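Local atomic coordinates of ESAT-6/WXG100 secretion system protein (Streptococcus gallolyticus, PDB entry 7JQE), a protein that is the extracellular region of EsaA, a membrane subunit of the bacterial type VIIb secretion system, and probably takes part in toxin transport. Residues L235-K240 against S436-T441; Y427-Q432 against N442-S447. All coordinates share one frame; numbering follows the deposited sequence.

Interaction 1 (L235-K240 against S436-T441); sequences LALLGK and SQIDIT. With EDO (1,2-ethanediol), chain M.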
loop_
_atom_site.group_PDB
_atom_site.type_symbol
_atom_site.label_atom_id
_atom_site.label_comp_id
_atom_site.label_asym_id
_atom_site.label_seq_id
_atom_site.Cartn_x
_atom_site.Cartn_y
_atom_site.Cartn_z
ATOM N N LEU A 235 7.331 10.166 5.064
ATOM C CA LEU A 235 8.721 10.366 4.663
ATOM C C LEU A 235 9.673 9.726 5.659
ATOM O O LEU A 235 10.711 9.176 5.272
ATOM C CB LEU A 235 9.025 11.856 4.518
ATOM C CG LEU A 235 8.460 12.503 3.263
ATOM C CD1 LEU A 235 8.507 14.021 3.385
ATOM C CD2 LEU A 235 9.257 12.019 2.060
ATOM N N ALA A 236 9.347 9.804 6.952
ATOM C CA ALA A 236 10.184 9.155 7.956
ATOM C C ALA A 236 10.237 7.652 7.726
ATOM O O ALA A 236 11.299 7.032 7.867
ATOM C CB ALA A 236 9.667 9.471 9.359
ATOM N N LEU A 237 9.104 7.056 7.344
ATOM C CA LEU A 237 9.054 5.617 7.103
ATOM C C LEU A 237 9.863 5.236 5.871
ATOM O O LEU A 237 10.617 4.254 5.896
ATOM C CB LEU A 237 7.601 5.163 6.961
ATOM C CG LEU A 237 7.355 3.709 6.544
ATOM C CD1 LEU A 237 8.001 2.742 7.524
ATOM C CD2 LEU A 237 5.860 3.424 6.408
ATOM N N LEU A 238 9.721 5.999 4.781
ATOM C CA LEU A 238 10.538 5.739 3.599
ATOM C C LEU A 238 12.021 5.803 3.932
ATOM O O LEU A 238 12.830 5.106 3.310
ATOM C CB LEU A 238 10.202 6.735 2.491
ATOM C CG LEU A 238 8.750 6.747 2.014
ATOM C CD1 LEU A 238 8.532 7.867 1.002
ATOM C CD2 LEU A 238 8.394 5.413 1.412
ATOM N N GLY A 239 12.397 6.637 4.902
ATOM C CA GLY A 239 13.783 6.667 5.333
ATOM C C GLY A 239 14.199 5.377 6.010
ATOM O O GLY A 239 15.287 4.855 5.755
ATOM N N LYS A 240 13.337 4.842 6.882
ATOM C CA LYS A 240 13.639 3.574 7.537
ATOM C C LYS A 240 13.863 2.472 6.512
ATOM O O LYS A 240 14.820 1.693 6.619
ATOM C CB LYS A 240 12.509 3.187 8.491
ATOM C CG LYS A 240 12.690 3.657 9.920
ATOM C CD LYS A 240 11.584 3.099 10.805
ATOM C CE LYS A 240 11.733 3.568 12.244
ATOM N NZ LYS A 240 10.469 3.403 13.019
ATOM N N SER A 436 5.568 5.324 12.960
ATOM C CA SER A 436 6.834 5.331 13.686
ATOM C C SER A 436 7.131 3.989 14.345
ATOM O O SER A 436 8.298 3.696 14.626
ATOM C CB SER A 436 6.839 6.444 14.737
ATOM O OG SER A 436 5.669 6.408 15.534
ATOM N N GLN A 437 6.110 3.167 14.589
ATOM C CA GLN A 437 6.281 1.897 15.283
ATOM C C GLN A 437 6.670 0.753 14.360
ATOM O O GLN A 437 6.967 -0.340 14.851
ATOM C CB GLN A 437 4.990 1.520 16.022
ATOM C CG GLN A 437 4.559 2.538 17.058
ATOM C CD GLN A 437 5.645 2.801 18.079
ATOM O OE1 GLN A 437 5.954 1.944 18.908
ATOM N NE2 GLN A 437 6.242 3.986 18.018
ATOM N N ILE A 438 6.675 0.969 13.048
ATOM C CA ILE A 438 6.912 -0.108 12.094
ATOM C C ILE A 438 8.412 -0.343 11.968
ATOM O O ILE A 438 9.174 0.580 11.668
ATOM C CB ILE A 438 6.282 0.218 10.733
ATOM C CG1 ILE A 438 4.771 0.418 10.900
ATOM C CG2 ILE A 438 6.588 -0.879 9.723
ATOM C CD1 ILE A 438 4.024 0.599 9.607
ATOM N N ASP A 439 8.838 -1.584 12.198
ATOM C CA ASP A 439 10.243 -1.968 12.128
ATOM C C ASP A 439 10.481 -2.751 10.842
ATOM O O ASP A 439 9.695 -3.638 10.498
ATOM C CB ASP A 439 10.630 -2.803 13.351
ATOM C CG ASP A 439 12.131 -3.012 13.469
ATOM O OD1 ASP A 439 12.782 -3.315 12.445
ATOM O OD2 ASP A 439 12.662 -2.876 14.592
ATOM N N ILE A 440 11.557 -2.422 10.134
ATOM C CA ILE A 440 11.851 -3.021 8.835
ATOM C C ILE A 440 12.874 -4.146 8.948
ATOM O O ILE A 440 12.640 -5.254 8.467
ATOM C CB ILE A 440 12.319 -1.939 7.837
ATOM C CG1 ILE A 440 11.314 -0.785 7.787
ATOM C CG2 ILE A 440 12.494 -2.542 6.454
ATOM C CD1 ILE A 440 9.951 -1.183 7.301
ATOM N N THR A 441 14.022 -3.879 9.580
ATOM C CA THR A 441 15.085 -4.879 9.629
ATOM C C THR A 441 14.631 -6.142 10.353
ATOM O O THR A 441 15.017 -7.253 9.973
ATOM C CB THR A 441 16.332 -4.300 10.303
ATOM O OG1 THR A 441 15.969 -3.695 11.551
ATOM C CG2 THR A 441 16.990 -3.262 9.410
HETATM C C1 EDO M . 12.793 -7.795 4.729
HETATM O O1 EDO M . 11.773 -8.694 4.271
HETATM C C2 EDO M . 12.823 -7.783 6.255
HETATM O O2 EDO M . 13.896 -6.955 6.725
#
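Leu237 sets its CD1 methyl against two isoleucines of the loop, Ile438 and Ile440, and so starts a packing contact between helix 225-244 and the linker that follows helix 396-427. The two approaches are equal: Leu237 CD1 lies 4.4 Å from Ile438 CB and also 4.4 Å from Ile440 CD1. With CG anti to the backbone N (chi1 173°), the leucine branches off beside the helix and brings this methyl over to the loop. Ile438 and Ile440 both direct their CB atoms at the helix, whereas Asp439 between them faces away, because the backbone at Ile438 and Asp439 is extended and successive side chains alternate. Outside the two segments, Tyr427 touches both isoleucines, Ser420 of helix 396-427 meets Leu237, and Tyr241 and Ala244 lie against Ile440, so the apolar half of the contact is buried.

Lys240 covers the exposed half. Its CB rests 4.2 Å from Ile440 CG1, and from there the chain runs out straight along the loop, in the direction of Ser436. On the way CD passes 3.6 Å from Ile438 O, and the ammonium group ends near two backbone carbonyls. The bond from Lys240 NZ to Ile438 O is weak at 3.4 Å. The acid on the loop's outward face is more remote, with Asp439 OD2 6.8 Å from Lys240 NZ. Asp439 OD1 instead accepts a hydrogen bond from Asn442 N, further along the same loop. The shortest approach of the contact is Lys240 NZ to Ser436 O, 2.7 Å, at an angle too poor for a hydrogen bond.

Interaction 2 (Y427-Q432 against N442-S447); sequences YGEPGQ and NPSANS. With EDO (1,2-ethanediol), chain M; EDO (1,2-ethanediol), chain H.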
loop_
_atom_site.group_PDB
_atom_site.type_symbol
_atom_site.label_atom_id
_atom_site.label_comp_id
_atom_site.label_asym_id
_atom_site.label_seq_id
_atom_site.Cartn_x
_atom_site.Cartn_y
_atom_site.Cartn_z
ATOM N N TYR A 427 5.164 -4.424 6.333
ATOM C CA TYR A 427 5.976 -4.495 7.539
ATOM C C TYR A 427 5.255 -4.066 8.807
ATOM O O TYR A 427 5.830 -4.187 9.895
ATOM C CB TYR A 427 7.249 -3.659 7.363
ATOM C CG TYR A 427 8.167 -4.252 6.325
ATOM C CD1 TYR A 427 8.035 -3.917 4.986
ATOM C CD2 TYR A 427 9.141 -5.181 6.677
ATOM C CE1 TYR A 427 8.861 -4.465 4.025
ATOM C CE2 TYR A 427 9.974 -5.738 5.723
ATOM C CZ TYR A 427 9.827 -5.378 4.399
ATOM O OH TYR A 427 10.648 -5.926 3.442
ATOM N N GLY A 428 4.019 -3.590 8.709
ATOM C CA GLY A 428 3.257 -3.242 9.887
ATOM C C GLY A 428 2.452 -4.407 10.438
ATOM O O GLY A 428 1.946 -5.258 9.699
ATOM N N GLU A 429 2.343 -4.445 11.757
ATOM C CA GLU A 429 1.337 -5.296 12.365
ATOM C C GLU A 429 -0.006 -5.010 11.702
ATOM O O GLU A 429 -0.278 -3.861 11.333
ATOM C CB GLU A 429 1.259 -5.040 13.874
ATOM C CG GLU A 429 2.419 -5.637 14.660
ATOM C CD GLU A 429 2.301 -7.141 14.784
ATOM O OE1 GLU A 429 1.254 -7.615 15.280
ATOM O OE2 GLU A 429 3.247 -7.846 14.377
ATOM N N PRO A 430 -0.855 -6.011 11.508
ATOM C CA PRO A 430 -2.102 -5.775 10.775
ATOM C C PRO A 430 -2.876 -4.607 11.363
ATOM O O PRO A 430 -3.179 -4.579 12.557
ATOM C CB PRO A 430 -2.857 -7.097 10.935
ATOM C CG PRO A 430 -1.780 -8.114 11.171
ATOM C CD PRO A 430 -0.730 -7.403 11.967
ATOM N N GLY A 431 -3.187 -3.625 10.515
ATOM C CA GLY A 431 -3.975 -2.482 10.940
ATOM C C GLY A 431 -3.208 -1.395 11.656
ATOM O O GLY A 431 -3.825 -0.538 12.298
ATOM N N GLN A 432 -1.880 -1.396 11.570
ATOM C CA GLN A 432 -1.073 -0.395 12.254
ATOM C C GLN A 432 -1.098 0.923 11.487
ATOM O O GLN A 432 -0.777 0.960 10.294
ATOM C CB GLN A 432 0.364 -0.889 12.402
ATOM C CG GLN A 432 1.338 0.155 12.918
ATOM C CD GLN A 432 1.125 0.485 14.382
ATOM O OE1 GLN A 432 0.224 1.247 14.737
ATOM N NE2 GLN A 432 1.962 -0.087 15.242
ATOM N N ASN A 442 13.812 -5.992 11.397
ATOM C CA ASN A 442 13.286 -7.106 12.184
ATOM C C ASN A 442 11.763 -7.040 12.161
ATOM O O ASN A 442 11.137 -6.528 13.104
ATOM C CB ASN A 442 13.825 -7.072 13.612
ATOM C CG ASN A 442 15.325 -7.299 13.669
ATOM O OD1 ASN A 442 16.072 -6.460 14.168
ATOM N ND2 ASN A 442 15.772 -8.439 13.149
ATOM N N PRO A 443 11.133 -7.555 11.105
ATOM C CA PRO A 443 9.669 -7.475 10.996
ATOM C C PRO A 443 8.977 -8.059 12.221
ATOM O O PRO A 443 9.495 -8.961 12.882
ATOM C CB PRO A 443 9.361 -8.301 9.739
ATOM C CG PRO A 443 10.637 -8.303 8.955
ATOM C CD PRO A 443 11.743 -8.268 9.970
ATOM N N SER A 444 7.786 -7.540 12.510
ATOM C CA SER A 444 7.005 -8.026 13.637
ATOM C C SER A 444 6.309 -9.341 13.284
ATOM O O SER A 444 6.103 -9.676 12.113
ATOM C CB SER A 444 5.980 -6.983 14.072
ATOM O OG SER A 444 5.033 -6.757 13.046
ATOM N N ALA A 445 5.923 -10.080 14.331
ATOM C CA ALA A 445 5.500 -11.471 14.161
ATOM C C ALA A 445 4.345 -11.606 13.174
ATOM O O ALA A 445 4.330 -12.532 12.355
ATOM C CB ALA A 445 5.112 -12.068 15.512
ATOM N N ASN A 446 3.367 -10.701 13.236
ATOM C CA ASN A 446 2.171 -10.794 12.405
ATOM C C ASN A 446 2.278 -10.013 11.099
ATOM O O ASN A 446 1.319 -10.005 10.317
ATOM C CB ASN A 446 0.951 -10.320 13.196
ATOM C CG ASN A 446 0.777 -11.083 14.496
ATOM O OD1 ASN A 446 0.219 -12.182 14.513
ATOM N ND2 ASN A 446 1.270 -10.513 15.589
ATOM N N SER A 447 3.414 -9.377 10.835
ATOM C CA SER A 447 3.569 -8.618 9.606
ATOM C C SER A 447 3.470 -9.538 8.397
ATOM O O SER A 447 3.788 -10.725 8.463
ATOM C CB SER A 447 4.916 -7.902 9.596
ATOM O OG SER A 447 5.963 -8.816 9.321
HETATM C C1 EDO M . 12.793 -7.795 4.729
HETATM O O1 EDO M . 11.773 -8.694 4.271
HETATM C C2 EDO M . 12.823 -7.783 6.255
HETATM O O2 EDO M . 13.896 -6.955 6.725
HETATM C C1 EDO H . -2.409 -1.806 7.033
HETATM O O1 EDO H . -3.201 -2.166 8.169
HETATM C C2 EDO H . -0.959 -1.651 7.479
HETATM O O2 EDO H . -0.515 -2.834 8.158
#
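Glu429 meets Asn446 and Ser444 through its carboxylate at the outer edge of this contact, while Tyr427 and Gly428 pack against Ser447 on the buried side. In the buried part two carbonyls close on Ser447: Tyr427 O lies 3.8 Å from Ser447 CB and Gly428 O lies 3.7 Å from Ser447 CA. The Tyr427 ring runs alongside Pro443, whose CG sits near the ring plane, at the edge, 4.1 Å from Tyr427 CD2. Ala449 of the following helix touches the side chains of both.

The outer, partly exposed side relies on polar bonds. Glu429 bends back at chi2 (-74°), which swings the carboxylate over the Ser444-Ser447 type I turn. Asn446 ND2 donates to the syn lone pair of Glu429 OE1 at 2.9 Å, bent to 140°; OE1 lies 26° out of the amide plane of Asn446. Glu429 OE2 is also placed to accept from Asn446 N and Ser444 OG, but its position is less certain and these bonds are doubtful in detail. Beside it, Pro430 lies crosswise to Asn446, Pro430 CD being 3.6 Å from Asn446 CB. The second subunit continues this side: its Tyr452 OH bonds to Asn446 O, and its Tyr192 packs on Pro430.

Ser444 O takes two donors from one residue, Ser447 N at 3.0 Å and Ser447 OG at 2.9 Å, the hydroxyl in the carbonyl plane. Ser447 is also the N-cap of helix 448-451, with a weak bond from Asn450 N to its OG. The chemistry therefore implies a turn held from within by Ser447 and from outside by a carboxylate, probably ionised, whose firm tie is the bond from Asn446 ND2 to OE1, with the OE2 bonds only possible additions.

Overall arrangement
Both interactions use the linker between helix 396-427 and helix 448-451; interaction 1 sets it on helix 225-244, interaction 2 folds it on itself. Their segments alternate along the chain, and their centres are about 12 Å apart. Tyr427 joins them: Ile440 CD1 packs 3.7 Å from Tyr427 CB, and Ile438 CG2 approaches Tyr427 O to 3.4 Å, so the isoleucines that face helix 225-244 also rest on the end of helix 396-427. A 1,2-ethanediol, probably from the crystallisation liquor, touches both contacts: its O2 donates to Ile440 O at 2.7 Å and its O1 weakly to Tyr427 OH at 3.1 Å. Interaction 1 stays within one chain, whereas interaction 2 reaches the second subunit.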